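Local coordinates for cytochrome c-552 (Thiobacillus ferrooxidans, PDB 1H1O), which transfers electrons in the periplasm as a diheme, high-potential c-type cytochrome of the c4 family, at residues I31-A36 / Y141-Q146; I106-V111 / A118-H123; E114-C119 / K166-A171. All coordinates share one frame; numbering follows the deposited sequence.

Interaction 1 (I31-A36 / Y141-Q146). With HEM (protoporphyrin IX containing Fe), chain D.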
# COMPACT_ATOMS: atom_id res chain seq x y z
N ILE A 31 10.36 -1.12 -0.19
CA ILE A 31 9.38 -1.98 -0.84
C ILE A 31 8.55 -2.83 0.11
O ILE A 31 7.65 -3.54 -0.33
CB ILE A 31 10.04 -2.93 -1.83
CG1 ILE A 31 11.22 -3.62 -1.14
CG2 ILE A 31 10.42 -2.18 -3.08
CD1 ILE A 31 11.81 -4.77 -1.90
N VAL A 32 8.86 -2.79 1.40
CA VAL A 32 8.07 -3.54 2.36
C VAL A 32 7.15 -2.50 2.94
O VAL A 32 7.58 -1.55 3.59
CB VAL A 32 8.90 -4.15 3.49
CG1 VAL A 32 7.98 -4.86 4.47
CG2 VAL A 32 9.90 -5.15 2.93
N PRO A 33 5.85 -2.64 2.70
CA PRO A 33 4.89 -1.67 3.21
C PRO A 33 4.67 -1.75 4.70
O PRO A 33 4.79 -2.82 5.31
CB PRO A 33 3.63 -2.01 2.45
CG PRO A 33 3.69 -3.50 2.42
CD PRO A 33 5.16 -3.78 2.08
N ARG A 34 4.35 -0.60 5.27
CA ARG A 34 4.03 -0.51 6.67
C ARG A 34 2.64 -1.13 6.73
O ARG A 34 1.88 -1.04 5.77
CB ARG A 34 4.02 0.96 7.11
CG ARG A 34 5.41 1.57 6.99
CD ARG A 34 5.44 3.03 7.34
NE ARG A 34 6.79 3.55 7.20
CZ ARG A 34 7.11 4.63 6.49
NH1 ARG A 34 6.16 5.30 5.85
NH2 ARG A 34 8.37 5.04 6.44
N LEU A 35 2.32 -1.76 7.85
CA LEU A 35 1.03 -2.41 8.00
C LEU A 35 0.16 -1.80 9.07
O LEU A 35 -1.06 -2.01 9.08
CB LEU A 35 1.24 -3.89 8.31
CG LEU A 35 2.14 -4.61 7.31
CD1 LEU A 35 2.23 -6.10 7.69
CD2 LEU A 35 1.58 -4.43 5.91
N ALA A 36 0.79 -1.08 10.00
CA ALA A 36 0.09 -0.45 11.10
C ALA A 36 -1.14 0.38 10.66
O ALA A 36 -1.03 1.28 9.83
CB ALA A 36 1.05 0.44 11.89
N TYR A 141 7.23 5.56 0.67
CA TYR A 141 7.35 6.20 -0.63
C TYR A 141 7.64 5.20 -1.76
O TYR A 141 6.91 5.14 -2.76
CB TYR A 141 8.47 7.22 -0.51
CG TYR A 141 8.86 7.90 -1.78
CD1 TYR A 141 8.03 8.85 -2.37
CD2 TYR A 141 10.08 7.62 -2.38
CE1 TYR A 141 8.42 9.51 -3.53
CE2 TYR A 141 10.48 8.27 -3.54
CZ TYR A 141 9.65 9.21 -4.11
OH TYR A 141 10.05 9.83 -5.26
N GLY A 142 8.71 4.43 -1.60
CA GLY A 142 9.08 3.47 -2.61
C GLY A 142 7.97 2.45 -2.77
O GLY A 142 7.66 2.04 -3.88
N TYR A 143 7.36 2.05 -1.66
CA TYR A 143 6.31 1.05 -1.75
C TYR A 143 5.16 1.52 -2.63
O TYR A 143 4.65 0.75 -3.45
CB TYR A 143 5.76 0.69 -0.39
CG TYR A 143 4.71 -0.38 -0.49
CD1 TYR A 143 5.05 -1.71 -0.73
CD2 TYR A 143 3.36 -0.05 -0.40
CE1 TYR A 143 4.06 -2.69 -0.88
CE2 TYR A 143 2.36 -1.01 -0.54
CZ TYR A 143 2.71 -2.32 -0.78
OH TYR A 143 1.72 -3.26 -0.91
N ILE A 144 4.74 2.77 -2.45
CA ILE A 144 3.65 3.31 -3.24
C ILE A 144 4.02 3.30 -4.72
O ILE A 144 3.28 2.79 -5.57
CB ILE A 144 3.32 4.74 -2.78
CG1 ILE A 144 2.74 4.68 -1.38
CG2 ILE A 144 2.36 5.41 -3.78
CD1 ILE A 144 2.46 6.01 -0.79
N ILE A 145 5.19 3.86 -5.02
CA ILE A 145 5.69 3.91 -6.40
C ILE A 145 5.75 2.51 -6.98
O ILE A 145 5.37 2.28 -8.13
CB ILE A 145 7.09 4.52 -6.45
CG1 ILE A 145 7.04 5.96 -5.93
CG2 ILE A 145 7.64 4.43 -7.88
CD1 ILE A 145 8.38 6.65 -5.91
N GLN A 146 6.22 1.57 -6.18
CA GLN A 146 6.34 0.19 -6.64
C GLN A 146 4.98 -0.41 -6.96
O GLN A 146 4.82 -1.12 -7.95
CB GLN A 146 7.01 -0.68 -5.58
CG GLN A 146 7.17 -2.13 -6.04
CD GLN A 146 7.92 -2.22 -7.36
OE1 GLN A 146 7.32 -2.24 -8.45
NE2 GLN A 146 9.24 -2.26 -7.27
CHA HEM D . 3.38 -6.97 1.81
CHB HEM D . 1.36 -9.17 5.57
CHC HEM D . 5.59 -11.25 6.58
CHD HEM D . 7.63 -8.99 2.92
C1A HEM D . 2.43 -7.39 2.75
C2A HEM D . 1.03 -7.01 2.76
C3A HEM D . 0.46 -7.63 3.83
C4A HEM D . 1.53 -8.38 4.46
CMA HEM D . -0.96 -7.61 4.32
CAA HEM D . 0.37 -6.11 1.75
CBA HEM D . 0.30 -4.64 2.22
CGA HEM D . -0.29 -3.74 1.30
O1A HEM D . -0.18 -2.50 1.61
O2A HEM D . -0.87 -4.09 0.26
C1B HEM D . 2.35 -9.93 6.17
C2B HEM D . 2.11 -10.78 7.31
C3B HEM D . 3.29 -11.40 7.58
C4B HEM D . 4.25 -10.88 6.62
CMB HEM D . 0.76 -10.92 7.99
CAB HEM D . 3.62 -12.42 8.64
CBB HEM D . 2.83 -13.75 8.53
C1C HEM D . 6.52 -10.81 5.68
C2C HEM D . 7.91 -11.23 5.66
C3C HEM D . 8.46 -10.58 4.61
C4C HEM D . 7.45 -9.78 4.02
CMC HEM D . 8.49 -12.20 6.65
CAC HEM D . 9.90 -10.64 4.07
CBC HEM D . 10.37 -12.08 3.71
C1D HEM D . 6.65 -8.23 2.29
C2D HEM D . 6.90 -7.44 1.11
C3D HEM D . 5.71 -6.90 0.79
C4D HEM D . 4.74 -7.33 1.79
CMD HEM D . 8.24 -7.33 0.42
CAD HEM D . 5.34 -6.04 -0.38
CBD HEM D . 5.25 -7.09 -1.60
CGD HEM D . 4.47 -6.72 -2.71
O1D HEM D . 4.77 -5.68 -3.33
O2D HEM D . 3.50 -7.43 -3.11
NA HEM D . 2.72 -8.22 3.79
NB HEM D . 3.67 -10.00 5.75
NC HEM D . 6.26 -9.92 4.66
ND HEM D . 5.34 -8.15 2.70
FE HEM D . 4.52 -9.05 4.24
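P33 sets its CB over one face of the Y143 ring, the two side chains crossing obliquely, a CH-pi contact that joins the two cytochrome c domains of this diheme protein. The loop 31-36 comes from the first domain and helix 141-153 from the second. Y143 CG is anti to the backbone N (chi1 -178°), which extends the phenol from the helix toward the loop, where the carbonyl I31 O meets the ring edge at 3.2 Å from Y143 CD1. The same loop also lines the heme of chain D. P33 CG is 3.5 Å from its CHA, V32 CG2 touches CMD at 3.7 Å, and L35 CD1 lies 3.8 Å from CHB. Branched aliphatic side chains and a rigid proline suit such a wall, because they follow the macrocycle closely without adding polar groups. Farther out, P33 O accepts a hydrogen bond from ND1 of H20, the predicted axial ligand, as the corresponding proline carbonyl does in other c-type cytochromes. R34 forms a salt bridge with D26 and a hydrogen bond with G138 O, the latter in the second domain. At its far end the buried phenol reaches both cofactors: Y143 OH is hydrogen-bonded to propionate O2A of the chain C heme and lies 3.0 Å from O2A of the chain D heme.

Interaction 2 (I106-V111 / A118-H123). With HEM (protoporphyrin IX containing Fe), chain C.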
# COMPACT_ATOMS: atom_id res chain seq x y z
N ILE A 106 -2.89 15.81 -7.23
CA ILE A 106 -3.26 14.59 -7.93
C ILE A 106 -4.18 13.74 -7.08
O ILE A 106 -5.23 13.29 -7.53
CB ILE A 106 -2.02 13.76 -8.27
CG1 ILE A 106 -1.20 14.47 -9.36
CG2 ILE A 106 -2.43 12.37 -8.73
CD1 ILE A 106 0.24 13.91 -9.54
N PHE A 107 -3.78 13.52 -5.84
CA PHE A 107 -4.59 12.67 -4.97
C PHE A 107 -6.00 13.20 -4.78
O PHE A 107 -6.98 12.42 -4.88
CB PHE A 107 -3.92 12.54 -3.59
CG PHE A 107 -4.62 11.58 -2.69
CD1 PHE A 107 -4.36 10.23 -2.78
CD2 PHE A 107 -5.59 12.02 -1.80
CE1 PHE A 107 -5.06 9.31 -2.01
CE2 PHE A 107 -6.30 11.13 -1.02
CZ PHE A 107 -6.04 9.77 -1.12
N ASN A 108 -6.11 14.49 -4.50
CA ASN A 108 -7.41 15.11 -4.24
C ASN A 108 -8.19 15.54 -5.47
O ASN A 108 -9.42 15.42 -5.50
CB ASN A 108 -7.26 16.33 -3.32
CG ASN A 108 -6.64 15.99 -1.98
OD1 ASN A 108 -6.91 14.94 -1.41
ND2 ASN A 108 -5.83 16.89 -1.47
N GLN A 109 -7.49 16.05 -6.48
CA GLN A 109 -8.16 16.55 -7.67
C GLN A 109 -8.01 15.69 -8.92
O GLN A 109 -8.80 15.80 -9.85
CB GLN A 109 -7.67 17.96 -7.97
CG GLN A 109 -7.74 18.90 -6.78
CD GLN A 109 -7.43 20.34 -7.14
OE1 GLN A 109 -8.24 21.03 -7.78
NE2 GLN A 109 -6.24 20.81 -6.75
N GLY A 110 -7.00 14.83 -8.93
CA GLY A 110 -6.76 14.01 -10.10
C GLY A 110 -6.30 14.96 -11.18
O GLY A 110 -6.02 16.12 -10.89
N VAL A 111 -6.20 14.47 -12.41
CA VAL A 111 -5.80 15.30 -13.54
C VAL A 111 -6.73 14.94 -14.70
O VAL A 111 -6.55 13.93 -15.37
CB VAL A 111 -4.36 15.04 -13.98
CG1 VAL A 111 -4.01 15.95 -15.14
CG2 VAL A 111 -3.41 15.30 -12.81
N ALA A 118 -9.34 11.17 -9.34
CA ALA A 118 -9.03 11.80 -8.06
C ALA A 118 -8.99 10.63 -7.07
O ALA A 118 -10.02 10.04 -6.75
CB ALA A 118 -10.13 12.79 -7.68
N CYS A 119 -7.78 10.31 -6.62
CA CYS A 119 -7.54 9.19 -5.70
C CYS A 119 -8.42 9.17 -4.47
O CYS A 119 -8.86 8.10 -4.04
CB CYS A 119 -6.09 9.23 -5.21
SG CYS A 119 -4.93 9.75 -6.46
N MET A 120 -8.66 10.34 -3.91
CA MET A 120 -9.45 10.47 -2.68
C MET A 120 -10.84 9.88 -2.74
O MET A 120 -11.39 9.51 -1.71
CB MET A 120 -9.50 11.94 -2.26
CG MET A 120 -10.16 12.88 -3.27
SD MET A 120 -11.95 12.72 -3.21
CE MET A 120 -12.25 13.39 -1.55
N GLU A 121 -11.42 9.79 -3.93
CA GLU A 121 -12.76 9.24 -4.04
C GLU A 121 -12.81 7.83 -3.49
O GLU A 121 -13.85 7.37 -3.05
CB GLU A 121 -13.21 9.25 -5.49
CG GLU A 121 -13.20 10.63 -6.10
CD GLU A 121 -13.96 10.70 -7.41
OE1 GLU A 121 -13.74 11.67 -8.14
OE2 GLU A 121 -14.77 9.78 -7.69
N CYS A 122 -11.69 7.14 -3.53
CA CYS A 122 -11.70 5.79 -2.98
C CYS A 122 -10.82 5.63 -1.77
O CYS A 122 -11.17 4.89 -0.86
CB CYS A 122 -11.30 4.80 -4.04
SG CYS A 122 -12.52 4.73 -5.36
N HIS A 123 -9.70 6.33 -1.76
CA HIS A 123 -8.74 6.26 -0.66
C HIS A 123 -9.02 7.26 0.44
O HIS A 123 -8.23 7.40 1.38
CB HIS A 123 -7.33 6.46 -1.22
CG HIS A 123 -6.84 5.28 -1.99
ND1 HIS A 123 -6.47 4.10 -1.38
CD2 HIS A 123 -6.78 5.05 -3.32
CE1 HIS A 123 -6.21 3.19 -2.30
NE2 HIS A 123 -6.39 3.74 -3.49
CHA HEM C . -4.77 0.23 -3.89
CHB HEM C . -2.83 4.33 -5.41
CHC HEM C . -7.16 5.67 -7.07
CHD HEM C . -9.07 1.60 -5.51
C1A HEM C . -3.84 1.24 -4.16
C2A HEM C . -2.43 1.18 -3.83
C3A HEM C . -1.87 2.34 -4.25
C4A HEM C . -2.97 3.10 -4.84
CMA HEM C . -0.45 2.80 -4.16
CAA HEM C . -1.77 0.03 -3.17
CBA HEM C . -1.87 0.06 -1.65
CGA HEM C . -1.10 -0.90 -1.00
O1A HEM C . -1.04 -0.77 0.26
O2A HEM C . -0.53 -1.83 -1.57
C1B HEM C . -3.86 5.05 -6.00
C2B HEM C . -3.67 6.33 -6.63
C3B HEM C . -4.89 6.68 -7.12
C4B HEM C . -5.81 5.64 -6.76
CMB HEM C . -2.34 7.04 -6.70
CAB HEM C . -5.29 7.87 -7.91
CBB HEM C . -4.41 8.11 -9.18
C1C HEM C . -8.06 4.70 -6.79
C2C HEM C . -9.46 4.74 -7.13
C3C HEM C . -9.96 3.56 -6.69
C4C HEM C . -8.91 2.85 -6.07
CMC HEM C . -10.10 5.90 -7.86
CAC HEM C . -11.40 3.00 -6.80
CBC HEM C . -11.96 3.01 -8.26
C1D HEM C . -8.06 0.86 -4.92
C2D HEM C . -8.27 -0.47 -4.35
C3D HEM C . -7.07 -0.85 -3.91
C4D HEM C . -6.12 0.25 -4.20
CMD HEM C . -9.59 -1.19 -4.32
CAD HEM C . -6.67 -2.15 -3.25
CBD HEM C . -6.52 -3.29 -4.35
CGD HEM C . -6.51 -4.59 -3.81
O1D HEM C . -7.59 -5.10 -3.33
O2D HEM C . -5.46 -5.28 -3.81
NA HEM C . -4.16 2.40 -4.77
NB HEM C . -5.18 4.63 -6.09
NC HEM C . -7.74 3.52 -6.12
ND HEM C . -6.75 1.27 -4.81
FE HEM C . -5.97 2.97 -5.44
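C119 O is gripped by two backbone donors, C122 N and H123 N, each at 3.0 Å, and this winds the C-M-E-C-H heme-binding motif into a tight helical turn. Helix 100-109 is bonded to that turn: M120 N donates to F107 O at 2.8 Å, with an N-H...O angle of 157°. The turn crosses one face of the F107 ring, with C119 C and M120 N toward the rim, while H123 CB meets the edge, 3.6 Å from CZ. A flat, apolar ring can pack against the turn while leaving its backbone bonds intact. Where the helix ends, a CB on G110 would run into A118 N, and the positive phi also favours glycine; the CA atoms of G110 and A118 are 3.8 Å apart. H123 NE2 binds the heme iron at 2.1 Å, M161 SD is the other axial ligand, and P134 O accepts from H123 ND1. C119 and C122 are the predicted thioether attachment points. The bond to P134 O probably makes the imidazole a stronger donor, which by itself would lower the potential, whereas methionine sulfur favours ferrous iron and is consistent with the high potential.

Interaction 3 (E114-C119 / K166-A171). With HEM (protoporphyrin IX containing Fe), chain C.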
# COMPACT_ATOMS: atom_id res chain seq x y z
N GLU A 114 -5.58 14.23 -18.38
CA GLU A 114 -4.71 13.07 -18.43
C GLU A 114 -5.49 11.84 -18.01
O GLU A 114 -4.97 10.72 -17.98
CB GLU A 114 -3.52 13.28 -17.50
CG GLU A 114 -2.19 13.25 -18.23
CD GLU A 114 -1.02 13.59 -17.33
OE1 GLU A 114 -0.78 14.80 -17.10
OE2 GLU A 114 -0.36 12.65 -16.86
N GLN A 115 -6.76 12.07 -17.70
CA GLN A 115 -7.68 11.03 -17.27
C GLN A 115 -7.18 10.26 -16.06
O GLN A 115 -7.30 9.04 -15.98
CB GLN A 115 -7.97 10.10 -18.44
CG GLN A 115 -8.81 10.78 -19.52
CD GLN A 115 -8.96 9.96 -20.77
OE1 GLN A 115 -9.32 8.78 -20.72
NE2 GLN A 115 -8.70 10.58 -21.92
N ILE A 116 -6.61 11.00 -15.11
CA ILE A 116 -6.14 10.43 -13.87
C ILE A 116 -7.21 10.74 -12.83
O ILE A 116 -7.46 11.90 -12.52
CB ILE A 116 -4.82 11.08 -13.44
CG1 ILE A 116 -3.75 10.79 -14.49
CG2 ILE A 116 -4.38 10.53 -12.08
CD1 ILE A 116 -2.38 11.35 -14.15
N PRO A 117 -7.85 9.69 -12.29
CA PRO A 117 -8.91 9.83 -11.29
C PRO A 117 -8.43 10.47 -10.01
O PRO A 117 -7.26 10.32 -9.62
CB PRO A 117 -9.36 8.39 -11.03
CG PRO A 117 -8.85 7.62 -12.23
CD PRO A 117 -7.55 8.28 -12.54
N ALA A 118 -9.34 11.17 -9.34
CA ALA A 118 -9.03 11.80 -8.06
C ALA A 118 -8.99 10.63 -7.07
O ALA A 118 -10.02 10.04 -6.75
CB ALA A 118 -10.13 12.79 -7.68
N CYS A 119 -7.78 10.31 -6.62
CA CYS A 119 -7.54 9.19 -5.70
C CYS A 119 -8.42 9.17 -4.47
O CYS A 119 -8.86 8.10 -4.04
CB CYS A 119 -6.09 9.23 -5.21
SG CYS A 119 -4.93 9.75 -6.46
N LYS A 166 -3.45 3.23 -15.36
CA LYS A 166 -3.20 3.25 -16.80
C LYS A 166 -2.46 4.48 -17.32
O LYS A 166 -1.52 4.35 -18.09
CB LYS A 166 -4.53 3.11 -17.55
CG LYS A 166 -4.42 3.24 -19.06
CD LYS A 166 -5.79 3.47 -19.70
CE LYS A 166 -6.76 2.33 -19.39
NZ LYS A 166 -8.12 2.53 -20.00
N ASN A 167 -2.88 5.66 -16.89
CA ASN A 167 -2.27 6.89 -17.37
C ASN A 167 -1.28 7.57 -16.44
O ASN A 167 -0.74 8.60 -16.78
CB ASN A 167 -3.37 7.89 -17.73
CG ASN A 167 -4.36 7.32 -18.69
OD1 ASN A 167 -5.56 7.46 -18.51
ND2 ASN A 167 -3.86 6.65 -19.72
N ILE A 168 -1.05 7.00 -15.27
CA ILE A 168 -0.11 7.64 -14.36
C ILE A 168 1.31 7.46 -14.86
O ILE A 168 1.73 6.34 -15.18
CB ILE A 168 -0.22 7.05 -12.94
CG1 ILE A 168 -1.68 7.13 -12.46
CG2 ILE A 168 0.68 7.82 -11.98
CD1 ILE A 168 -1.95 6.34 -11.18
N THR A 169 2.05 8.56 -14.94
CA THR A 169 3.44 8.49 -15.36
C THR A 169 4.31 8.26 -14.12
O THR A 169 3.86 8.44 -12.97
CB THR A 169 3.91 9.81 -15.99
OG1 THR A 169 3.87 10.83 -14.98
CG2 THR A 169 3.01 10.23 -17.18
N VAL A 170 5.56 7.87 -14.35
CA VAL A 170 6.50 7.63 -13.26
C VAL A 170 6.64 8.90 -12.44
O VAL A 170 6.68 8.86 -11.22
CB VAL A 170 7.89 7.24 -13.81
CG1 VAL A 170 8.89 7.18 -12.67
CG2 VAL A 170 7.81 5.90 -14.51
N ALA A 171 6.71 10.04 -13.13
CA ALA A 171 6.84 11.32 -12.45
C ALA A 171 5.69 11.57 -11.47
O ALA A 171 5.93 11.98 -10.33
CB ALA A 171 6.92 12.43 -13.46
CHA HEM C . -4.77 0.23 -3.89
CHB HEM C . -2.83 4.33 -5.41
CHC HEM C . -7.16 5.67 -7.07
CHD HEM C . -9.07 1.60 -5.51
C1A HEM C . -3.84 1.24 -4.16
C2A HEM C . -2.43 1.18 -3.83
C3A HEM C . -1.87 2.34 -4.25
C4A HEM C . -2.97 3.10 -4.84
CMA HEM C . -0.45 2.80 -4.16
CAA HEM C . -1.77 0.03 -3.17
CBA HEM C . -1.87 0.06 -1.65
CGA HEM C . -1.10 -0.90 -1.00
O1A HEM C . -1.04 -0.77 0.26
O2A HEM C . -0.53 -1.83 -1.57
C1B HEM C . -3.86 5.05 -6.00
C2B HEM C . -3.67 6.33 -6.63
C3B HEM C . -4.89 6.68 -7.12
C4B HEM C . -5.81 5.64 -6.76
CMB HEM C . -2.34 7.04 -6.70
CAB HEM C . -5.29 7.87 -7.91
CBB HEM C . -4.41 8.11 -9.18
C1C HEM C . -8.06 4.70 -6.79
C2C HEM C . -9.46 4.74 -7.13
C3C HEM C . -9.96 3.56 -6.69
C4C HEM C . -8.91 2.85 -6.07
CMC HEM C . -10.10 5.90 -7.86
CAC HEM C . -11.40 3.00 -6.80
CBC HEM C . -11.96 3.01 -8.26
C1D HEM C . -8.06 0.86 -4.92
C2D HEM C . -8.27 -0.47 -4.35
C3D HEM C . -7.07 -0.85 -3.91
C4D HEM C . -6.12 0.25 -4.20
CMD HEM C . -9.59 -1.19 -4.32
CAD HEM C . -6.67 -2.15 -3.25
CBD HEM C . -6.52 -3.29 -4.35
CGD HEM C . -6.51 -4.59 -3.81
O1D HEM C . -7.59 -5.10 -3.33
O2D HEM C . -5.46 -5.28 -3.81
NA HEM C . -4.16 2.40 -4.77
NB HEM C . -5.18 4.63 -6.09
NC HEM C . -7.74 3.52 -6.12
ND HEM C . -6.75 1.27 -4.81
FE HEM C . -5.97 2.97 -5.44
O HOH W 1 -5.15 6.58 -15.50
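N167 points its side chain at the loop residues E114 and Q115, where its CB, CG and OD1 meet their backbone oxygens. Its CB rests 3.3 Å from E114 O. CG, anti to the carbonyl carbon and beside the backbone N (chi1 -54°), stays close to the same oxygen. At the tip OD1 lies 3.4 Å from E114 O and 3.5 Å from Q115 O, and it also touches Q115 CB at 3.6 Å. As modelled, the amide oxygen faces two carbonyl oxygens, neither of which can donate; the polar link across the contact runs instead through a water, to which N167 N donates at 2.8 Å and which gives a weak bond to Q115 O. A short polar residue suits this partly exposed seam, where backbone carbonyls and water meet.

Deeper in, the contact becomes apolar. I116 CG2 and I168 CG1 approach to 4.4 Å, and both isoleucines reach the chain C heme at its CBB, I168 CD1 at 3.6 Å and I116 CG2 at 3.8 Å. Branched aliphatic chains pack well against the apolar vinyl-derived CBB. On the outer side E114 OE2 is hydrogen-bonded to Q172 NE2, tying the loop to helix 170-182. T169 is the N-cap of that helix: its hydroxyl caps a backbone N of the first turn, while T169 N donates to Q172 OE1, an exchange consistent with a capping box. Q115, with its positive phi, and I116 both face V111, forming a G1 beta bulge. Such a flank of the heme, built from the loop before the CXXCH motif and the loop leading into the C-terminal helix, belongs to the c-type cytochrome fold.

Interaction 1 is the buried one, near the chain's centre and between the two domains, whereas interactions 2 and 3 are partly buried, lie within the second domain and are centred about 10 Å apart. These two share A118 and C119, serve the same heme and touch directly: V111 N and I116 O, 2.9 Å apart, probably form a hydrogen bond, and I106 packs on I116. Their chemistry follows their place: buried aromatic and aliphatic packing between domains in interaction 1, against backbone-bonded packing in interaction 2 and water-edged packing in interaction 3 within a single domain.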